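Local coordinates for interferon alpha/beta receptor 1 (Mus musculus, PDB 3WCY), which forms, together with IFNAR2, the heterodimeric receptor for type I interferons that activates JAK-STAT signalling, here as its extracellular fibronectin type III repeats, at residues C173-A178 with S187-V192; P310-T315 with E390-K395. All blocks are in the same frame, centred on the assembly; numbering follows the deposited sequence.

Overall arrangement
The chain runs through a row of fibronectin type III repeats, and each contact lies within one of them. Contact 1 comes first, in the second repeat. After strand 171-179 the chain makes a loop, and residues 187-192 come back antiparallel beside it before strand 193-196 begins. This closes a short loop between two neighbouring strands of one sheet. Contact 2 belongs to the fourth repeat. There the first strand, 311-316, meets the last, 392-395, so the contact spans almost the whole repeat and joins its two sheets. The contacts follow in series and neither encloses the other. Their centres are about 52 Å apart, on opposite sides of the chain's centre.

Contact 1: C173-A178 with S187-V192; sequences CLEVKA and SNYSTV
Ser187 starts the contact beside Ala178. Its N makes a weak hydrogen bond to Ala178 O at 2.9 Å, and the two CB atoms pack together. Ser187 OG turns elsewhere and bonds to Met102 O. Lys177 runs its chain past Ser187 O, with CG and CE also near it. The chain is extended as far as CE and bends at the last torsion (chi4 77°), which carries NZ to Ser187 O for a weak bond of 3.3 Å. Tyr189 is sandwiched between two side chains of strand 171-179. Lys177 CB sits over the centre of one ring face in a CH-pi contact, 3.8 Å from the centroid. Glu175 lies against the opposite face. Its OE1 is 3.7 Å above the ring plane, offset toward the rim, with the carboxylate tilted 25° from the ring. The same OE1 has long, weak ion pairs with Arg142 and Lys151. Ser190 then docks on Val176. With OG between its backbone N and carbonyl carbon (chi1 52°), that oxygen accepts a nearly straight hydrogen bond from Val176 N at 3.0 Å. Ser190 N donates in return to Val176 O at 3.2 Å, from above the carbonyl plane. Val192 ends the segment. Its CG2 packs on Cys173 CB at 3.8 Å, next to the Cys173-Cys194 disulfide. Its CA approaches Leu174 O at 3.5 Å in a CA-H...O contact. Residues 188-192 have polyproline II-like backbone angles. This run is reminiscent of the WSXWS segment of type I cytokine receptors, although type II receptors lack the canonical motif. A serine hydroxyl replaces a backbone carbonyl as acceptor, so the segment stays joined to the strand although regular pairing is broken. Flanked on both faces, the tyrosine ring probably has little freedom to turn.

Contact 2: P310-T315 with E390-K395; sequences PVITVT and EKLCEK
Ile312 O is approached by methyl CD2 of Leu392 at 3.7 Å, a van der Waals touch. No hydrogen bond links the two segments. The same methyl also packs on two side chains of the other strand. It lies 3.9 Å from Ile312 CG2 and 3.8 Å from Val314 CG2, so it fits between alternate residues of that strand. Leu392 reaches there because its CG is anti to the backbone N (chi1 -162°). Strands 311-315 and 392-395 run parallel, 5° apart, with axes 8.4 Å from each other. They are the first and last strands of a fibronectin type III sandwich and belong to different sheets. Strand 311-316 bonds to strand 321-326, while strand 392-395 bonds to strand 369-376, also through the Cys371-Cys393 disulfide. Across this border of the sandwich the segments meet mainly through apolar side chains. Farther along, Val314 CG2 meets Glu394 CB at 3.7 Å. Glu394 contributes its aliphatic root to the contact. Ile312 also touches Val323 of strand 321-326 and Val372 and Ala374 of strand 369-376, and Val314 also packs on Val323.

Contact 1: C173-A178 with S187-V192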
loop_
_atom_site.group_PDB
_atom_site.type_symbol
_atom_site.label_atom_id
_atom_site.label_comp_id
_atom_site.label_asym_id
_atom_site.label_seq_id
_atom_site.Cartn_x
_atom_site.Cartn_y
_atom_site.Cartn_z
ATOM N N CYS A 173 -23.484 -10.606 11.458
ATOM C CA CYS A 173 -23.902 -9.962 10.212
ATOM C C CYS A 173 -22.900 -8.890 9.791
ATOM O O CYS A 173 -22.307 -8.231 10.651
ATOM C CB CYS A 173 -25.328 -9.431 10.306
ATOM S SG CYS A 173 -26.563 -10.711 10.673
ATOM N N LEU A 174 -22.649 -8.784 8.464
ATOM C CA LEU A 174 -21.632 -7.917 7.859
ATOM C C LEU A 174 -22.147 -6.838 6.904
ATOM O O LEU A 174 -23.186 -7.007 6.262
ATOM C CB LEU A 174 -20.594 -8.783 7.114
ATOM C CG LEU A 174 -19.489 -9.520 7.899
ATOM C CD1 LEU A 174 -18.561 -8.585 8.588
ATOM C CD2 LEU A 174 -20.012 -10.650 8.785
ATOM N N GLU A 175 -21.360 -5.750 6.780
ATOM C CA GLU A 175 -21.608 -4.595 5.916
ATOM C C GLU A 175 -20.258 -4.000 5.465
ATOM O O GLU A 175 -19.447 -3.602 6.306
ATOM C CB GLU A 175 -22.458 -3.547 6.655
ATOM C CG GLU A 175 -23.727 -3.164 5.907
ATOM C CD GLU A 175 -24.559 -2.030 6.487
ATOM O OE1 GLU A 175 -24.148 -1.444 7.517
ATOM O OE2 GLU A 175 -25.619 -1.716 5.894
ATOM N N VAL A 176 -20.005 -3.981 4.139
ATOM C CA VAL A 176 -18.752 -3.486 3.549
ATOM C C VAL A 176 -19.003 -2.251 2.689
ATOM O O VAL A 176 -19.832 -2.282 1.778
ATOM C CB VAL A 176 -17.980 -4.589 2.766
ATOM C CG1 VAL A 176 -16.665 -4.066 2.199
ATOM C CG2 VAL A 176 -17.732 -5.818 3.632
ATOM N N LYS A 177 -18.257 -1.181 2.975
ATOM C CA LYS A 177 -18.301 0.102 2.284
ATOM C C LYS A 177 -17.023 0.274 1.437
ATOM O O LYS A 177 -15.910 0.032 1.932
ATOM C CB LYS A 177 -18.406 1.230 3.332
ATOM C CG LYS A 177 -18.608 2.638 2.791
ATOM C CD LYS A 177 -18.631 3.650 3.935
ATOM C CE LYS A 177 -19.365 4.937 3.610
ATOM N NZ LYS A 177 -20.846 4.776 3.647
ATOM N N ALA A 178 -17.182 0.692 0.167
ATOM C CA ALA A 178 -16.041 0.971 -0.705
ATOM C C ALA A 178 -15.788 2.463 -0.662
ATOM O O ALA A 178 -16.705 3.259 -0.888
ATOM C CB ALA A 178 -16.327 0.526 -2.129
ATOM N N SER A 187 -19.039 4.916 -1.381
ATOM C CA SER A 187 -20.118 4.009 -1.781
ATOM C C SER A 187 -21.135 3.766 -0.661
ATOM O O SER A 187 -20.763 3.749 0.517
ATOM C CB SER A 187 -19.528 2.670 -2.217
ATOM O OG SER A 187 -20.337 2.018 -3.179
ATOM N N ASN A 188 -22.416 3.541 -1.030
ATOM C CA ASN A 188 -23.463 3.187 -0.068
ATOM C C ASN A 188 -23.112 1.778 0.420
ATOM O O ASN A 188 -22.680 0.968 -0.398
ATOM C CB ASN A 188 -24.851 3.167 -0.745
ATOM C CG ASN A 188 -25.472 4.518 -1.049
ATOM O OD1 ASN A 188 -25.070 5.571 -0.530
ATOM N ND2 ASN A 188 -26.506 4.510 -1.880
ATOM N N TYR A 189 -23.250 1.488 1.735
ATOM C CA TYR A 189 -22.943 0.160 2.302
ATOM C C TYR A 189 -23.666 -0.966 1.541
ATOM O O TYR A 189 -24.777 -0.763 1.037
ATOM C CB TYR A 189 -23.335 0.088 3.786
ATOM C CG TYR A 189 -22.251 0.478 4.764
ATOM C CD1 TYR A 189 -22.201 1.759 5.301
ATOM C CD2 TYR A 189 -21.326 -0.456 5.218
ATOM C CE1 TYR A 189 -21.233 2.115 6.240
ATOM C CE2 TYR A 189 -20.356 -0.117 6.161
ATOM C CZ TYR A 189 -20.308 1.173 6.665
ATOM O OH TYR A 189 -19.341 1.529 7.577
ATOM N N SER A 190 -23.034 -2.145 1.466
ATOM C CA SER A 190 -23.594 -3.317 0.798
ATOM C C SER A 190 -24.818 -3.857 1.556
ATOM O O SER A 190 -24.999 -3.537 2.742
ATOM C CB SER A 190 -22.535 -4.407 0.675
ATOM O OG SER A 190 -21.933 -4.685 1.928
ATOM N N THR A 191 -25.669 -4.660 0.871
ATOM C CA THR A 191 -26.832 -5.287 1.505
ATOM C C THR A 191 -26.275 -6.172 2.614
ATOM O O THR A 191 -25.255 -6.840 2.399
ATOM C CB THR A 191 -27.663 -6.089 0.478
ATOM O OG1 THR A 191 -28.200 -5.204 -0.505
ATOM C CG2 THR A 191 -28.803 -6.842 1.116
ATOM N N VAL A 192 -26.877 -6.114 3.815
ATOM C CA VAL A 192 -26.418 -6.908 4.958
ATOM C C VAL A 192 -26.354 -8.421 4.634
ATOM O O VAL A 192 -27.210 -8.942 3.919
ATOM C CB VAL A 192 -27.145 -6.557 6.289
ATOM C CG1 VAL A 192 -28.607 -6.986 6.266
ATOM C CG2 VAL A 192 -26.430 -7.153 7.497
#

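Contact 2: P310-T315 with E390-K395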
loop_
_atom_site.group_PDB
_atom_site.type_symbol
_atom_site.label_atom_id
_atom_site.label_comp_id
_atom_site.label_asym_id
_atom_site.label_seq_id
_atom_site.Cartn_x
_atom_site.Cartn_y
_atom_site.Cartn_z
ATOM N N PRO A 310 21.445 9.197 16.033
ATOM C CA PRO A 310 21.649 10.647 16.206
ATOM C C PRO A 310 22.496 10.975 17.441
ATOM O O PRO A 310 22.774 10.079 18.246
ATOM C CB PRO A 310 20.216 11.197 16.336
ATOM C CG PRO A 310 19.294 10.016 16.237
ATOM C CD PRO A 310 20.112 8.802 16.522
ATOM N N VAL A 311 22.911 12.251 17.596
ATOM C CA VAL A 311 23.713 12.672 18.754
ATOM C C VAL A 311 22.841 13.391 19.791
ATOM O O VAL A 311 22.436 14.540 19.594
ATOM C CB VAL A 311 25.021 13.440 18.418
ATOM C CG1 VAL A 311 25.915 13.541 19.647
ATOM C CG2 VAL A 311 25.776 12.786 17.265
ATOM N N ILE A 312 22.554 12.681 20.893
ATOM C CA ILE A 312 21.730 13.141 22.007
ATOM C C ILE A 312 22.512 14.048 22.980
ATOM O O ILE A 312 23.665 13.754 23.319
ATOM C CB ILE A 312 20.985 11.940 22.680
ATOM C CG1 ILE A 312 19.774 12.397 23.504
ATOM C CG2 ILE A 312 21.919 10.993 23.467
ATOM C CD1 ILE A 312 18.750 11.295 23.826
ATOM N N THR A 313 21.885 15.166 23.388
ATOM C CA THR A 313 22.439 16.153 24.320
ATOM C C THR A 313 21.450 16.346 25.478
ATOM O O THR A 313 20.264 16.590 25.238
ATOM C CB THR A 313 22.739 17.484 23.600
ATOM O OG1 THR A 313 23.208 17.249 22.268
ATOM C CG2 THR A 313 23.743 18.319 24.340
ATOM N N VAL A 314 21.922 16.203 26.726
ATOM C CA VAL A 314 21.051 16.357 27.896
ATOM C C VAL A 314 21.458 17.509 28.791
ATOM O O VAL A 314 22.623 17.634 29.157
ATOM C CB VAL A 314 20.744 15.054 28.682
ATOM C CG1 VAL A 314 19.923 14.081 27.841
ATOM C CG2 VAL A 314 22.013 14.385 29.196
ATOM N N THR A 315 20.499 18.364 29.118
ATOM C CA THR A 315 20.719 19.526 29.965
ATOM C C THR A 315 19.733 19.457 31.127
ATOM O O THR A 315 18.552 19.788 30.981
ATOM C CB THR A 315 20.658 20.822 29.137
ATOM O OG1 THR A 315 21.330 20.631 27.890
ATOM C CG2 THR A 315 21.261 22.000 29.861
ATOM N N GLU A 390 22.712 5.656 21.783
ATOM C CA GLU A 390 23.204 4.839 22.889
ATOM C C GLU A 390 22.672 5.467 24.180
ATOM O O GLU A 390 22.329 6.655 24.177
ATOM C CB GLU A 390 24.745 4.790 22.899
ATOM C CG GLU A 390 25.368 4.150 21.664
ATOM C CD GLU A 390 25.115 2.665 21.494
ATOM O OE1 GLU A 390 25.789 1.865 22.183
ATOM O OE2 GLU A 390 24.246 2.301 20.668
ATOM N N LYS A 391 22.579 4.677 25.269
ATOM C CA LYS A 391 22.077 5.149 26.563
ATOM C C LYS A 391 22.980 6.224 27.190
ATOM O O LYS A 391 24.182 6.006 27.367
ATOM C CB LYS A 391 21.853 3.979 27.535
ATOM N N LEU A 392 22.388 7.393 27.486
ATOM C CA LEU A 392 23.057 8.534 28.105
ATOM C C LEU A 392 22.316 8.855 29.410
ATOM O O LEU A 392 21.184 9.341 29.383
ATOM C CB LEU A 392 23.075 9.735 27.137
ATOM C CG LEU A 392 24.074 10.861 27.430
ATOM C CD1 LEU A 392 25.486 10.470 27.023
ATOM C CD2 LEU A 392 23.689 12.123 26.694
ATOM N N CYS A 393 22.944 8.518 30.544
ATOM C CA CYS A 393 22.386 8.695 31.879
ATOM C C CYS A 393 22.779 10.017 32.530
ATOM O O CYS A 393 23.967 10.307 32.652
ATOM C CB CYS A 393 22.748 7.507 32.766
ATOM S SG CYS A 393 21.365 6.387 33.113
ATOM N N GLU A 394 21.781 10.798 32.983
ATOM C CA GLU A 394 21.993 12.073 33.678
ATOM C C GLU A 394 21.112 12.210 34.930
ATOM O O GLU A 394 19.913 11.925 34.887
ATOM C CB GLU A 394 21.808 13.269 32.724
ATOM C CG GLU A 394 22.032 14.650 33.340
ATOM C CD GLU A 394 23.417 14.954 33.887
ATOM O OE1 GLU A 394 24.405 14.819 33.129
ATOM O OE2 GLU A 394 23.509 15.373 35.065
ATOM N N LYS A 395 21.722 12.655 36.039
ATOM C CA LYS A 395 21.036 12.890 37.302
ATOM C C LYS A 395 20.438 14.291 37.287
ATOM O O LYS A 395 21.076 15.232 36.812
ATOM C CB LYS A 395 21.997 12.724 38.486
#